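Local coordinates for uncharacterized protein PA2218 (Pseudomonas aeruginosa, PDB 2HDW) that is of unknown function but has an alpha/beta hydrolase fold and is probably a hydrolase, at residues 56-60 / 110-115; 243-249 / 281-286; 335-339 / 355-359. One frame throughout, in Å; residues are numbered along the deposited sequence.

Contact 1: residues 56-60 / 110-115; sequences WDKTF and EQSSGL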
loop_
_atom_site.group_PDB
_atom_site.type_symbol
_atom_site.label_atom_id
_atom_site.label_comp_id
_atom_site.label_asym_id
_atom_site.label_seq_id
_atom_site.Cartn_x
_atom_site.Cartn_y
_atom_site.Cartn_z
ATOM N N TRP A 56 9.964 -13.568 14.053
ATOM C CA TRP A 56 9.971 -12.137 13.798
ATOM C C TRP A 56 10.828 -11.948 12.554
ATOM O O TRP A 56 12.055 -11.832 12.634
ATOM C CB TRP A 56 10.562 -11.349 14.973
ATOM C CG TRP A 56 10.541 -9.867 14.714
ATOM C CD1 TRP A 56 11.577 -9.092 14.279
ATOM C CD2 TRP A 56 9.399 -9.006 14.789
ATOM N NE1 TRP A 56 11.151 -7.798 14.074
ATOM C CE2 TRP A 56 9.818 -7.719 14.379
ATOM C CE3 TRP A 56 8.059 -9.197 15.156
ATOM C CZ2 TRP A 56 8.944 -6.628 14.329
ATOM C CZ3 TRP A 56 7.189 -8.111 15.104
ATOM C CH2 TRP A 56 7.637 -6.844 14.693
ATOM N N ASP A 57 10.172 -11.941 11.399
ATOM C CA ASP A 57 10.865 -11.792 10.127
ATOM C C ASP A 57 10.636 -10.414 9.502
ATOM O O ASP A 57 10.661 -10.271 8.278
ATOM C CB ASP A 57 10.407 -12.895 9.163
ATOM C CG ASP A 57 8.933 -12.788 8.806
ATOM O OD1 ASP A 57 8.136 -12.319 9.648
ATOM O OD2 ASP A 57 8.566 -13.186 7.683
ATOM N N LYS A 58 10.410 -9.406 10.340
ATOM C CA LYS A 58 10.202 -8.047 9.847
ATOM C C LYS A 58 11.546 -7.454 9.415
ATOM O O LYS A 58 12.610 -7.959 9.787
ATOM C CB LYS A 58 9.566 -7.164 10.929
ATOM C CG LYS A 58 8.027 -7.197 10.996
ATOM C CD LYS A 58 7.475 -8.568 11.369
ATOM C CE LYS A 58 5.956 -8.523 11.557
ATOM N NZ LYS A 58 5.356 -9.887 11.706
ATOM N N THR A 59 11.485 -6.382 8.631
ATOM C CA THR A 59 12.680 -5.711 8.135
ATOM C C THR A 59 13.156 -4.653 9.125
ATOM O O THR A 59 14.035 -3.851 8.814
ATOM C CB THR A 59 12.409 -5.033 6.784
ATOM O OG1 THR A 59 11.240 -4.214 6.893
ATOM C CG2 THR A 59 12.203 -6.073 5.693
ATOM N N PHE A 60 12.562 -4.660 10.314
ATOM C CA PHE A 60 12.902 -3.717 11.370
ATOM C C PHE A 60 12.729 -4.455 12.693
ATOM O O PHE A 60 11.973 -5.424 12.774
ATOM C CB PHE A 60 11.966 -2.509 11.302
ATOM C CG PHE A 60 10.515 -2.880 11.300
ATOM C CD1 PHE A 60 9.828 -3.060 12.494
ATOM C CD2 PHE A 60 9.850 -3.118 10.099
ATOM C CE1 PHE A 60 8.499 -3.476 12.495
ATOM C CE2 PHE A 60 8.525 -3.536 10.089
ATOM C CZ PHE A 60 7.849 -3.715 11.292
ATOM N N GLU A 110 5.755 -7.014 6.291
ATOM C CA GLU A 110 7.023 -7.051 7.013
ATOM C C GLU A 110 7.979 -5.957 6.536
ATOM O O GLU A 110 9.025 -5.719 7.142
ATOM C CB GLU A 110 7.690 -8.423 6.867
ATOM C CG GLU A 110 6.927 -9.578 7.528
ATOM C CD GLU A 110 5.713 -10.032 6.729
ATOM O OE1 GLU A 110 5.547 -9.598 5.565
ATOM O OE2 GLU A 110 4.926 -10.844 7.258
ATOM N N GLN A 111 7.614 -5.289 5.446
ATOM C CA GLN A 111 8.446 -4.234 4.907
ATOM C C GLN A 111 7.981 -2.852 5.394
ATOM O O GLN A 111 7.629 -2.702 6.564
ATOM C CB GLN A 111 8.485 -4.352 3.372
ATOM C CG GLN A 111 9.161 -5.664 2.931
ATOM C CD GLN A 111 8.979 -5.998 1.460
ATOM O OE1 GLN A 111 7.862 -5.963 0.933
ATOM N NE2 GLN A 111 10.075 -6.350 0.791
ATOM N N SER A 112 7.966 -1.861 4.511
ATOM C CA SER A 112 7.595 -0.497 4.884
ATOM C C SER A 112 6.304 -0.267 5.683
ATOM O O SER A 112 6.317 0.486 6.662
ATOM C CB SER A 112 7.572 0.392 3.638
ATOM O OG SER A 112 7.516 1.762 4.004
ATOM N N SER A 113 5.193 -0.879 5.280
ATOM C CA SER A 113 3.944 -0.666 6.010
ATOM C C SER A 113 4.086 -1.074 7.476
ATOM O O SER A 113 3.555 -0.414 8.370
ATOM C CB SER A 113 2.780 -1.428 5.354
ATOM O OG SER A 113 3.028 -2.823 5.276
ATOM N N GLY A 114 4.808 -2.162 7.719
ATOM C CA GLY A 114 5.017 -2.618 9.081
ATOM C C GLY A 114 5.814 -1.605 9.879
ATOM O O GLY A 114 5.497 -1.324 11.038
ATOM N N LEU A 115 6.861 -1.056 9.267
ATOM C CA LEU A 115 7.691 -0.053 9.932
ATOM C C LEU A 115 6.829 1.157 10.299
ATOM O O LEU A 115 6.949 1.709 11.394
ATOM C CB LEU A 115 8.830 0.391 9.012
ATOM C CG LEU A 115 9.683 1.557 9.516
ATOM C CD1 LEU A 115 10.414 1.149 10.782
ATOM C CD2 LEU A 115 10.682 1.947 8.439
HETATM O O HOH W 1 5.554 -11.796 9.638
#
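The F60 ring is packed on both faces. L115 CA lies over one face in a CH-pi contact, 3.8 Å from the ring centroid. K58 CB lies on the opposite face, offset toward the rim. Q111 O sits at the ring edge, near its plane. The end of the ring presses on the first turn of helix 112-122, with F60 CZ 3.3 Å from G114 C. CG of F60 stands between its backbone N and carbonyl carbon (chi1 53°), placing the ring on this turn. L115 CB packs on F60 CD2, and L115 CD1 on F60 CB and CG. The W56 indole carries K58 CD on one face, and its NE1 donates to F60 O in the indole plane.

Just before the helix, E110 O accepts two bonds from T59. The hydroxyl OG1 donates at 2.7 Å to E110 O, in the carbonyl plane and on a lone pair. The amide T59 N donates to E110 O at 3.0 Å, tilted 15° from that plane.

A water links three charged ends. It donates to D57 OD1 and E110 OE2, both at 2.6 Å, and accepts from K58 NZ. The two carboxylates are 4.3 Å apart at D57 OD1 and E110 OE2. R276 forms salt bridges with both, H274 hydrogen-bonds D57, and D84 pairs with K58. In this alpha/beta hydrolase fold the packed F60 ring and a carbonyl that accepts two hydrogen bonds join the loop before strand 66-74 to the start of helix 112-122, while the cations and the water would offset repulsion between the acids.

Contact 2: residues 243-249 / 281-286; sequences PAYQPPY and GNAWTM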
loop_
_atom_site.group_PDB
_atom_site.type_symbol
_atom_site.label_atom_id
_atom_site.label_comp_id
_atom_site.label_asym_id
_atom_site.label_seq_id
_atom_site.Cartn_x
_atom_site.Cartn_y
_atom_site.Cartn_z
ATOM N N PRO A 243 -1.993 -19.468 -14.621
ATOM C CA PRO A 243 -1.372 -18.263 -15.172
ATOM C C PRO A 243 0.145 -18.230 -15.020
ATOM O O PRO A 243 0.693 -18.701 -14.020
ATOM C CB PRO A 243 -2.047 -17.152 -14.383
ATOM C CG PRO A 243 -2.161 -17.775 -13.018
ATOM C CD PRO A 243 -2.655 -19.178 -13.335
ATOM N N ALA A 244 0.818 -17.675 -16.022
ATOM C CA ALA A 244 2.270 -17.547 -15.982
ATOM C C ALA A 244 2.608 -16.257 -15.235
ATOM O O ALA A 244 1.786 -15.339 -15.162
ATOM C CB ALA A 244 2.830 -17.494 -17.395
ATOM N N TYR A 245 3.815 -16.189 -14.680
ATOM C CA TYR A 245 4.252 -15.006 -13.946
ATOM C C TYR A 245 5.236 -14.182 -14.759
ATOM O O TYR A 245 5.936 -14.711 -15.619
ATOM C CB TYR A 245 4.882 -15.419 -12.609
ATOM C CG TYR A 245 3.849 -15.890 -11.612
ATOM C CD1 TYR A 245 3.038 -14.974 -10.939
ATOM C CD2 TYR A 245 3.608 -17.248 -11.419
ATOM C CE1 TYR A 245 2.006 -15.398 -10.108
ATOM C CE2 TYR A 245 2.572 -17.687 -10.589
ATOM C CZ TYR A 245 1.774 -16.754 -9.940
ATOM O OH TYR A 245 0.731 -17.176 -9.149
ATOM N N GLN A 246 5.272 -12.878 -14.495
ATOM C CA GLN A 246 6.186 -11.992 -15.201
ATOM C C GLN A 246 7.602 -12.318 -14.731
ATOM O O GLN A 246 7.782 -13.005 -13.723
ATOM C CB GLN A 246 5.843 -10.533 -14.881
ATOM C CG GLN A 246 4.378 -10.195 -15.112
ATOM C CD GLN A 246 4.036 -8.755 -14.779
ATOM O OE1 GLN A 246 2.865 -8.394 -14.673
ATOM N NE2 GLN A 246 5.057 -7.923 -14.624
ATOM N N PRO A 247 8.624 -11.848 -15.463
ATOM C CA PRO A 247 10.013 -12.115 -15.071
ATOM C C PRO A 247 10.271 -11.556 -13.669
ATOM O O PRO A 247 9.613 -10.602 -13.254
ATOM C CB PRO A 247 10.815 -11.382 -16.143
ATOM C CG PRO A 247 9.922 -11.479 -17.348
ATOM C CD PRO A 247 8.565 -11.163 -16.766
ATOM N N PRO A 248 11.226 -12.141 -12.923
ATOM C CA PRO A 248 11.548 -11.680 -11.565
ATOM C C PRO A 248 11.690 -10.162 -11.462
ATOM O O PRO A 248 12.319 -9.528 -12.310
ATOM C CB PRO A 248 12.857 -12.406 -11.257
ATOM C CG PRO A 248 12.676 -13.703 -11.979
ATOM C CD PRO A 248 12.109 -13.255 -13.317
ATOM N N TYR A 249 11.113 -9.598 -10.405
ATOM C CA TYR A 249 11.131 -8.158 -10.164
ATOM C C TYR A 249 12.393 -7.615 -9.494
ATOM O O TYR A 249 12.987 -8.259 -8.622
ATOM C CB TYR A 249 9.918 -7.771 -9.309
ATOM C CG TYR A 249 8.634 -7.542 -10.082
ATOM C CD1 TYR A 249 8.345 -8.261 -11.242
ATOM C CD2 TYR A 249 7.701 -6.603 -9.641
ATOM C CE1 TYR A 249 7.153 -8.045 -11.947
ATOM C CE2 TYR A 249 6.516 -6.381 -10.330
ATOM C CZ TYR A 249 6.247 -7.103 -11.481
ATOM O OH TYR A 249 5.069 -6.869 -12.153
ATOM N N GLY A 281 12.135 -10.050 -5.904
ATOM C CA GLY A 281 12.497 -11.189 -6.734
ATOM C C GLY A 281 11.380 -12.056 -7.286
ATOM O O GLY A 281 11.651 -13.061 -7.946
ATOM N N ASN A 282 10.129 -11.702 -7.015
ATOM C CA ASN A 282 9.018 -12.478 -7.545
ATOM C C ASN A 282 8.286 -11.657 -8.596
ATOM O O ASN A 282 8.925 -10.898 -9.330
ATOM C CB ASN A 282 8.082 -12.911 -6.411
ATOM C CG ASN A 282 8.778 -13.812 -5.412
ATOM O OD1 ASN A 282 9.131 -13.385 -4.315
ATOM N ND2 ASN A 282 9.005 -15.064 -5.800
ATOM N N ALA A 283 6.965 -11.795 -8.688
ATOM C CA ALA A 283 6.218 -11.045 -9.694
ATOM C C ALA A 283 4.731 -11.316 -9.700
ATOM O O ALA A 283 4.259 -12.300 -9.139
ATOM C CB ALA A 283 6.765 -11.351 -11.069
ATOM N N TRP A 284 3.996 -10.429 -10.357
ATOM C CA TRP A 284 2.557 -10.590 -10.493
ATOM C C TRP A 284 2.365 -11.508 -11.689
ATOM O O TRP A 284 3.305 -11.750 -12.455
ATOM C CB TRP A 284 1.875 -9.262 -10.819
ATOM C CG TRP A 284 2.064 -8.189 -9.791
ATOM C CD1 TRP A 284 2.849 -7.079 -9.901
ATOM C CD2 TRP A 284 1.438 -8.115 -8.505
ATOM N NE1 TRP A 284 2.751 -6.313 -8.763
ATOM C CE2 TRP A 284 1.891 -6.926 -7.889
ATOM C CE3 TRP A 284 0.538 -8.937 -7.812
ATOM C CZ2 TRP A 284 1.475 -6.538 -6.610
ATOM C CZ3 TRP A 284 0.124 -8.549 -6.537
ATOM C CH2 TRP A 284 0.595 -7.359 -5.953
ATOM N N THR A 285 1.151 -12.010 -11.849
ATOM C CA THR A 285 0.836 -12.860 -12.991
ATOM C C THR A 285 0.983 -11.948 -14.197
ATOM O O THR A 285 0.827 -10.728 -14.075
ATOM C CB THR A 285 -0.613 -13.338 -12.941
ATOM O OG1 THR A 285 -1.477 -12.193 -12.880
ATOM C CG2 THR A 285 -0.844 -14.221 -11.723
ATOM N N MET A 286 1.282 -12.528 -15.355
ATOM C CA MET A 286 1.441 -11.740 -16.569
ATOM C C MET A 286 0.167 -10.982 -16.940
ATOM O O MET A 286 0.237 -9.887 -17.487
ATOM C CB MET A 286 1.878 -12.638 -17.740
ATOM C CG MET A 286 3.354 -13.071 -17.686
ATOM S SD MET A 286 3.895 -14.006 -19.147
ATOM C CE MET A 286 4.151 -12.678 -20.285
#
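Loops 243-249 and 281-286 run roughly antiparallel, their end-to-end directions 141° apart, and the backbone bonds M286 N to A244 O and Q246 N to W284 O frame a single beta bridge between Y245 and T285. The bridge lies in the part of this alpha/beta hydrolase between helices 220-240 and 289-292. The bond of Q246 N to W284 O is 3.1 Å long and nearly straight, 176° at the hydrogen. Y249 N to N282 O is a further bond beyond the bridge, shorter at 2.8 Å but more bent. A weak bond from G281 N to Y249 O ends the series.

The Y249 ring lies with one face on A283 and reaches W284. A283 CA sits over that face, and A283 CB is 3.4 Å from Y249 CE1. The phenol and the indole of W284 lie with planes 77° apart. W284 also meets F105 with its ring.

At the other end, T285 CG2 touches both Y245 and P243. It is 3.5 Å from Y245 CE1 and meets P243 CG as well. T285 OG1 is hydrogen-bonded to T288 OG1. The Y245 hydroxyl is bonded to R143 O. M286 lies across the backbone of Y245, and its SD rests against A244 CB. Both A244 and M286 also touch Q233 of helix 220-240, so the paired loops are packed against that helix. W284 N, buried here, has no polar partner in the model. Y249 OH comes in at the edge of the indole, in its plane, 3.2 Å from W284 CD1.

Contact 3: residues 335-339 / 355-359; sequences ELLIV and PFDRI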
loop_
_atom_site.group_PDB
_atom_site.type_symbol
_atom_site.label_atom_id
_atom_site.label_comp_id
_atom_site.label_asym_id
_atom_site.label_seq_id
_atom_site.Cartn_x
_atom_site.Cartn_y
_atom_site.Cartn_z
ATOM N N GLU A 335 -3.491 19.006 1.461
ATOM C CA GLU A 335 -2.151 19.559 1.564
ATOM C C GLU A 335 -1.133 18.661 0.895
ATOM O O GLU A 335 -1.145 17.445 1.080
ATOM C CB GLU A 335 -1.717 19.755 3.021
ATOM C CG GLU A 335 -0.320 20.378 3.113
ATOM C CD GLU A 335 0.260 20.375 4.514
ATOM O OE1 GLU A 335 -0.509 20.543 5.482
ATOM O OE2 GLU A 335 1.493 20.219 4.644
ATOM N N LEU A 336 -0.261 19.273 0.105
ATOM C CA LEU A 336 0.813 18.544 -0.549
ATOM C C LEU A 336 2.082 18.948 0.194
ATOM O O LEU A 336 2.508 20.098 0.136
ATOM C CB LEU A 336 0.913 18.923 -2.028
ATOM C CG LEU A 336 2.167 18.408 -2.747
ATOM C CD1 LEU A 336 2.386 16.926 -2.448
ATOM C CD2 LEU A 336 2.020 18.648 -4.250
ATOM N N LEU A 337 2.666 18.000 0.915
ATOM C CA LEU A 337 3.874 18.251 1.688
ATOM C C LEU A 337 5.081 17.644 0.988
ATOM O O LEU A 337 5.181 16.427 0.850
ATOM C CB LEU A 337 3.718 17.640 3.083
ATOM C CG LEU A 337 4.853 17.786 4.096
ATOM C CD1 LEU A 337 5.153 19.262 4.360
ATOM C CD2 LEU A 337 4.439 17.084 5.389
ATOM N N ILE A 338 6.003 18.500 0.557
ATOM C CA ILE A 338 7.206 18.052 -0.134
ATOM C C ILE A 338 8.385 17.959 0.836
ATOM O O ILE A 338 8.674 18.908 1.561
ATOM C CB ILE A 338 7.570 19.029 -1.283
ATOM C CG1 ILE A 338 6.423 19.089 -2.302
ATOM C CG2 ILE A 338 8.863 18.598 -1.957
ATOM C CD1 ILE A 338 6.033 17.739 -2.897
ATOM N N VAL A 339 9.051 16.808 0.858
ATOM C CA VAL A 339 10.205 16.610 1.725
ATOM C C VAL A 339 11.448 16.983 0.930
ATOM O O VAL A 339 11.821 16.288 -0.021
ATOM C CB VAL A 339 10.317 15.144 2.185
ATOM C CG1 VAL A 339 11.585 14.951 3.009
ATOM C CG2 VAL A 339 9.082 14.766 3.001
ATOM N N PRO A 355 8.284 12.071 7.618
ATOM C CA PRO A 355 7.785 13.014 8.629
ATOM C C PRO A 355 6.754 12.422 9.594
ATOM O O PRO A 355 5.576 12.775 9.547
ATOM C CB PRO A 355 7.208 14.147 7.783
ATOM C CG PRO A 355 6.652 13.419 6.605
ATOM C CD PRO A 355 7.731 12.387 6.286
ATOM N N PHE A 356 7.202 11.534 10.478
ATOM C CA PHE A 356 6.292 10.906 11.426
ATOM C C PHE A 356 5.670 11.896 12.403
ATOM O O PHE A 356 4.517 11.726 12.793
ATOM C CB PHE A 356 7.000 9.782 12.188
ATOM C CG PHE A 356 7.144 8.511 11.395
ATOM C CD1 PHE A 356 6.018 7.822 10.953
ATOM C CD2 PHE A 356 8.402 7.994 11.109
ATOM C CE1 PHE A 356 6.140 6.636 10.239
ATOM C CE2 PHE A 356 8.543 6.804 10.394
ATOM C CZ PHE A 356 7.414 6.123 9.957
ATOM N N ASP A 357 6.420 12.921 12.809
ATOM C CA ASP A 357 5.864 13.917 13.729
ATOM C C ASP A 357 4.611 14.504 13.077
ATOM O O ASP A 357 3.544 14.555 13.691
ATOM C CB ASP A 357 6.861 15.055 13.991
ATOM C CG ASP A 357 8.001 14.654 14.923
ATOM O OD1 ASP A 357 8.144 13.457 15.240
ATOM O OD2 ASP A 357 8.767 15.557 15.332
ATOM N N ARG A 358 4.758 14.944 11.829
ATOM C CA ARG A 358 3.661 15.534 11.067
ATOM C C ARG A 358 2.522 14.564 10.819
ATOM O O ARG A 358 1.360 14.954 10.830
ATOM C CB ARG A 358 4.167 16.047 9.720
ATOM C CG ARG A 358 4.220 17.558 9.600
ATOM C CD ARG A 358 2.993 18.128 8.897
ATOM N NE ARG A 358 1.757 17.960 9.651
ATOM C CZ ARG A 358 0.567 18.398 9.242
ATOM N NH1 ARG A 358 0.456 19.033 8.083
ATOM N NH2 ARG A 358 -0.516 18.197 9.990
ATOM N N ILE A 359 2.852 13.305 10.563
ATOM C CA ILE A 359 1.821 12.313 10.325
ATOM C C ILE A 359 1.036 12.082 11.619
ATOM O O ILE A 359 -0.193 12.059 11.604
ATOM C CB ILE A 359 2.431 10.991 9.809
ATOM C CG1 ILE A 359 3.093 11.233 8.443
ATOM C CG2 ILE A 359 1.350 9.931 9.693
ATOM C CD1 ILE A 359 3.799 10.022 7.855
HETATM O O HOH W 2 2.494 20.560 7.111
#
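R358 NH1 meets E335 by two routes. It forms a salt bridge to E335 OE1 at 3.2 Å, and it donates to a water at 2.7 Å from NH1. That water in turn donates to E335 OE2, also 2.7 Å away. Both carboxylate oxygens are therefore tied to one guanidinium nitrogen, one directly and one through the water. The two side chains come from opposite directions. The carboxylate reaches the edge of the guanidinium, with E335 OE1 near its plane. The two planes are turned 31° from each other.

E335 stands on strand 334-339 with CG anti to its backbone N, and its chain stays extended beyond CG. This carries the carboxylate out toward helix 356-366. R358 is bent instead, at chi2 (-97°) and again at chi3 (66°). The bend at chi2 sets CD against L337, where R358 CD is 3.9 Å from L337 CD2, and that at chi3 turns the guanidinium toward the acid.

L337 and V339 complete the contact with apolar atoms. L337 CD2 reaches P355 CG at 4.5 Å, and V339 CG2 is 4.3 Å from P355 CD. P355 holds the N-cap position of the helix, and its carbonyl accepts from I359 N in the first turn. Its ring also touches I312 of strand 309-314, the neighbour of 334-339 in the sheet. F356 packs on helix 112-122; I359 touches both that helix and I312.

The strand is the last of the alpha/beta hydrolase sheet and outermost on its side. The start of the C-terminal helix meets it through a few apolar contacts, with an ion pair at one end. This is a surface contact. The water that shares the ion pair suggests that solvent reaches it, which would weaken the pull between the charges.

In the fold
The three contacts follow one another along the chain and do not touch. Contact 1 is partly buried and nearest the middle of the chain, its centre about 13 Å from the chain centre. It sets aromatic packing beside a charged cluster. Contact 2 is also partly buried but lies farther out, and joins two loops mainly by backbone bonds. Contact 3 is a surface contact between the edge strand and the last helix, with few apolar touches and one ion pair. Helix 112-122 links two of them: contact 1 lies at its start, and the helix of contact 3 packs on it. Contacts 2 and 3 lie on opposite sides of the chain's centre, their own centres about 34 Å apart.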